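Local coordinates for RNA-binding protein RO60 (Deinococcus radiodurans, PDB 2NVO) that binds several small RNAs that accumulate during recovery from ultraviolet irradiation and contributes to the resistance of the bacterium to that radiation, at residues K111-P114 with D118-A121; P101-L106 with G133-H138. One frame throughout, in Å; residues are numbered along the deposited sequence.

Interaction 1: K111-P114 with D118-A121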
loop_
_atom_site.group_PDB
_atom_site.type_symbol
_atom_site.label_atom_id
_atom_site.label_comp_id
_atom_site.label_asym_id
_atom_site.label_seq_id
_atom_site.Cartn_x
_atom_site.Cartn_y
_atom_site.Cartn_z
ATOM N N LYS A 111 19.498 15.796 10.342
ATOM C CA LYS A 111 19.388 17.181 10.788
ATOM C C LYS A 111 19.760 17.391 12.248
ATOM O O LYS A 111 20.209 18.468 12.612
ATOM C CB LYS A 111 17.979 17.731 10.550
ATOM C CG LYS A 111 17.537 17.756 9.095
ATOM C CD LYS A 111 18.328 18.739 8.258
ATOM C CE LYS A 111 18.145 20.170 8.742
ATOM N NZ LYS A 111 18.561 21.172 7.717
ATOM N N THR A 112 19.566 16.381 13.087
ATOM C CA THR A 112 19.713 16.592 14.524
ATOM C C THR A 112 20.566 15.568 15.278
ATOM O O THR A 112 20.677 15.641 16.503
ATOM C CB THR A 112 18.341 16.718 15.225
ATOM O OG1 THR A 112 17.735 15.426 15.350
ATOM C CG2 THR A 112 17.424 17.656 14.448
ATOM N N ALA A 113 21.167 14.619 14.569
ATOM C CA ALA A 113 22.064 13.680 15.233
ATOM C C ALA A 113 23.265 14.446 15.788
ATOM O O ALA A 113 23.823 15.300 15.100
ATOM C CB ALA A 113 22.520 12.594 14.270
ATOM N N PRO A 114 23.656 14.152 17.040
ATOM C CA PRO A 114 24.763 14.857 17.705
ATOM C C PRO A 114 26.078 14.815 16.920
ATOM O O PRO A 114 26.816 15.800 16.910
ATOM C CB PRO A 114 24.918 14.098 19.025
ATOM C CG PRO A 114 23.588 13.464 19.263
ATOM C CD PRO A 114 23.036 13.139 17.911
ATOM N N ASP A 118 27.388 10.896 11.609
ATOM C CA ASP A 118 26.044 10.326 11.533
ATOM C C ASP A 118 25.119 11.189 10.665
ATOM O O ASP A 118 24.455 10.682 9.765
ATOM C CB ASP A 118 25.468 10.129 12.937
ATOM C CG ASP A 118 26.115 8.968 13.673
ATOM O OD1 ASP A 118 26.564 8.017 13.006
ATOM O OD2 ASP A 118 26.169 8.996 14.917
ATOM N N ARG A 119 25.092 12.490 10.929
ATOM C CA ARG A 119 24.376 13.417 10.063
ATOM C C ARG A 119 24.817 13.247 8.615
ATOM O O ARG A 119 24.010 13.336 7.693
ATOM C CB ARG A 119 24.595 14.865 10.512
ATOM C CG ARG A 119 24.005 15.193 11.872
ATOM C CD ARG A 119 23.962 16.702 12.120
ATOM N NE ARG A 119 25.283 17.322 12.007
ATOM C CZ ARG A 119 26.042 17.678 13.041
ATOM N NH1 ARG A 119 25.618 17.485 14.285
ATOM N NH2 ARG A 119 27.229 18.235 12.831
ATOM N N LYS A 120 26.104 12.998 8.417
ATOM C CA LYS A 120 26.666 12.894 7.079
ATOM C C LYS A 120 26.255 11.591 6.399
ATOM O O LYS A 120 25.963 11.565 5.200
ATOM C CB LYS A 120 28.200 13.017 7.126
ATOM C CG LYS A 120 28.704 14.454 7.275
ATOM C CD LYS A 120 30.231 14.561 7.142
ATOM C CE LYS A 120 30.955 14.071 8.396
ATOM N NZ LYS A 120 32.391 13.790 8.130
ATOM N N ALA A 121 26.246 10.513 7.174
ATOM C CA ALA A 121 25.853 9.203 6.668
ATOM C C ALA A 121 24.371 9.189 6.278
ATOM O O ALA A 121 23.988 8.574 5.280
ATOM C CB ALA A 121 26.151 8.126 7.700
HETATM O O HOH W 1 28.772 17.641 15.386
#
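Asp118 and Ala113 meet across the turn that joins two consecutive helices, 100-112 and 116-129, of the HEAT-like helical repeats that build the horseshoe-shaped TROVE domain. The contact is small and lies at the surface. Taking the later helix in order, Asp118 comes first: its CB bond points toward the turn, and the methylene carbon Asp118 CB and the methyl carbon Ala113 CB stand 4.1 Å apart. Both side chains also touch Ala80 of helix 80-93.

Arg119 follows and supplies the largest share of the contact. Its aliphatic part lies alongside Ala113, with Arg119 CG 3.8 Å from Ala113 CB, and Arg119 CD packs at 3.3 Å from Ala113 O. The chain runs extended through CD and then bends (chi3 -57°), which turns the guanidinium so that its edge meets the same carbonyl oxygen that the methylenes already flank. Arg119 NH1 thus donates a hydrogen bond of 2.9 Å to Ala113 O, reaching the oxygen almost end-on (C=O...N angle 161°); the bond itself is bent, and the oxygen is tilted somewhat from the guanidinium plane. One arginine thereby holds the backbone at the turn, while its side chain also touches Leu152 of helix 151-163. The second terminal nitrogen extends the grip through water 1, which accepts a hydrogen bond from Arg119 NH2 at 3.0 Å and donates one to Pro114 O at 3.1 Å.

Interaction 2: P101-L106 with G133-H138; sequences PALLVL and GTMLLH
Leu103 reaches from helix 100-112 onto the opening turns of helix 133-143, where its branched end overlaps the base and the methyl end of Met135. The two side chains cross at about a right angle. Leu103 CD1 does most of the touching: it lies 3.9 Å from Met135 CB and 4.1 Å from Met135 CE, and it also rests 3.7 Å from the backbone oxygen Met135 O. The other branch, Leu103 CD2, comes within 4.2 Å of Met135 CE. A bend at the thioether (chi3 61°) brings that methyl back to the leucine, so that both ends of the methionine meet it. One turn further on, His138 adds a lighter contact, its ND1 lying 4.1 Å from Leu103 CD1, with the methyl approaching the ring obliquely. No hydrogen bond crosses the interface; a single leucine bridges the two helices, and between segments 101-106 and 133-138 the nearest CA atoms, those of Leu103 and His138, are 7.5 Å apart. The contact is van der Waals packing within the TROVE helical repeats, and its second segment belongs to a region that probably binds RNA. Leu103 also touches Val129 of helix 116-129, the helix that comes between the two in sequence. Beyond Leu103, Met135 meets Ala99 in the loop that leads into helix 100-112, and His138 packs against Phe142 of its own helix and Arg179 of strand 178-179.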
loop_
_atom_site.group_PDB
_atom_site.type_symbol
_atom_site.label_atom_id
_atom_site.label_comp_id
_atom_site.label_asym_id
_atom_site.label_seq_id
_atom_site.Cartn_x
_atom_site.Cartn_y
_atom_site.Cartn_z
ATOM N N PRO A 101 7.647 7.088 7.241
ATOM C CA PRO A 101 8.351 6.966 8.526
ATOM C C PRO A 101 9.878 6.913 8.359
ATOM O O PRO A 101 10.595 7.448 9.208
ATOM C CB PRO A 101 7.841 5.634 9.093
ATOM C CG PRO A 101 6.501 5.431 8.443
ATOM C CD PRO A 101 6.652 6.016 7.051
ATOM N N ALA A 102 10.349 6.259 7.304
ATOM C CA ALA A 102 11.782 6.150 7.042
ATOM C C ALA A 102 12.353 7.496 6.606
ATOM O O ALA A 102 13.490 7.843 6.951
ATOM C CB ALA A 102 12.058 5.084 5.991
ATOM N N LEU A 103 11.558 8.255 5.856
ATOM C CA LEU A 103 11.936 9.602 5.454
ATOM C C LEU A 103 12.051 10.534 6.655
ATOM O O LEU A 103 12.983 11.333 6.731
ATOM C CB LEU A 103 10.931 10.160 4.448
ATOM C CG LEU A 103 10.932 9.415 3.114
ATOM C CD1 LEU A 103 9.812 9.908 2.209
ATOM C CD2 LEU A 103 12.288 9.579 2.441
ATOM N N LEU A 104 11.116 10.405 7.598
ATOM C CA LEU A 104 11.087 11.232 8.802
ATOM C C LEU A 104 12.270 10.916 9.688
ATOM O O LEU A 104 12.948 11.812 10.167
ATOM C CB LEU A 104 9.796 10.993 9.591
ATOM C CG LEU A 104 9.749 11.520 11.029
ATOM C CD1 LEU A 104 10.059 13.023 11.074
ATOM C CD2 LEU A 104 8.405 11.243 11.701
ATOM N N VAL A 105 12.508 9.631 9.907
ATOM C CA VAL A 105 13.631 9.196 10.722
ATOM C C VAL A 105 14.951 9.663 10.120
ATOM O O VAL A 105 15.822 10.163 10.829
ATOM C CB VAL A 105 13.637 7.671 10.892
ATOM C CG1 VAL A 105 14.947 7.224 11.492
ATOM C CG2 VAL A 105 12.471 7.240 11.789
ATOM N N LEU A 106 15.077 9.515 8.806
ATOM C CA LEU A 106 16.268 9.948 8.087
ATOM C C LEU A 106 16.504 11.442 8.252
ATOM O O LEU A 106 17.636 11.871 8.492
ATOM C CB LEU A 106 16.193 9.588 6.601
ATOM C CG LEU A 106 17.545 9.670 5.875
ATOM C CD1 LEU A 106 18.467 8.503 6.243
ATOM C CD2 LEU A 106 17.365 9.727 4.368
ATOM N N GLY A 133 10.809 11.755 -6.834
ATOM C CA GLY A 133 10.778 13.190 -6.631
ATOM C C GLY A 133 9.909 13.565 -5.440
ATOM O O GLY A 133 10.305 14.378 -4.608
ATOM N N THR A 134 8.732 12.951 -5.347
ATOM C CA THR A 134 7.808 13.223 -4.242
ATOM C C THR A 134 8.443 12.904 -2.899
ATOM O O THR A 134 8.303 13.659 -1.938
ATOM C CB THR A 134 6.510 12.387 -4.365
ATOM O OG1 THR A 134 5.956 12.561 -5.669
ATOM C CG2 THR A 134 5.492 12.817 -3.320
ATOM N N MET A 135 9.142 11.777 -2.828
ATOM C CA MET A 135 9.744 11.379 -1.571
ATOM C C MET A 135 10.813 12.373 -1.120
ATOM O O MET A 135 10.949 12.635 0.064
ATOM C CB MET A 135 10.299 9.963 -1.655
ATOM C CG MET A 135 9.224 8.894 -1.812
ATOM S SD MET A 135 9.968 7.251 -2.047
ATOM C CE MET A 135 10.866 7.068 -0.544
ATOM N N LEU A 136 11.548 12.938 -2.072
ATOM C CA LEU A 136 12.537 13.969 -1.746
ATOM C C LEU A 136 11.869 15.237 -1.210
ATOM O O LEU A 136 12.361 15.849 -0.271
ATOM C CB LEU A 136 13.379 14.336 -2.961
ATOM C CG LEU A 136 14.288 15.546 -2.720
ATOM C CD1 LEU A 136 15.353 15.231 -1.656
ATOM C CD2 LEU A 136 14.914 16.046 -4.015
ATOM N N LEU A 137 10.755 15.631 -1.821
ATOM C CA LEU A 137 10.060 16.840 -1.376
ATOM C C LEU A 137 9.414 16.601 -0.020
ATOM O O LEU A 137 9.261 17.524 0.778
ATOM C CB LEU A 137 9.031 17.293 -2.400
ATOM C CG LEU A 137 9.676 17.613 -3.751
ATOM C CD1 LEU A 137 8.628 18.040 -4.759
ATOM C CD2 LEU A 137 10.816 18.654 -3.626
ATOM N N HIS A 138 9.048 15.347 0.230
ATOM C CA HIS A 138 8.431 14.949 1.488
ATOM C C HIS A 138 9.491 14.938 2.582
ATOM O O HIS A 138 9.264 15.386 3.704
ATOM C CB HIS A 138 7.788 13.569 1.324
ATOM C CG HIS A 138 6.812 13.221 2.403
ATOM N ND1 HIS A 138 6.318 11.946 2.570
ATOM C CD2 HIS A 138 6.252 13.973 3.378
ATOM C CE1 HIS A 138 5.487 11.929 3.599
ATOM N NE2 HIS A 138 5.429 13.149 4.106
#

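Overall arrangement
Interactions 1 and 2 share helix 100-112: interaction 2 uses its early turns, 101-106, and interaction 1 residues near its C-terminal end and the turn that follows. Their centres lie 16 Å apart, with nearest atoms about 5 Å from each other and not touching. Along the chain, interaction 1 is nested within the loop that interaction 2 closes. The first joins helix 100-112 to its immediate successor, helix 116-129, at the surface; the second skips that helix to reach 133-143 in a buried position nearer the centre of the chain. Together they tie three successive helices of the TROVE horseshoe, whose positively charged central cavity receives single-stranded RNA.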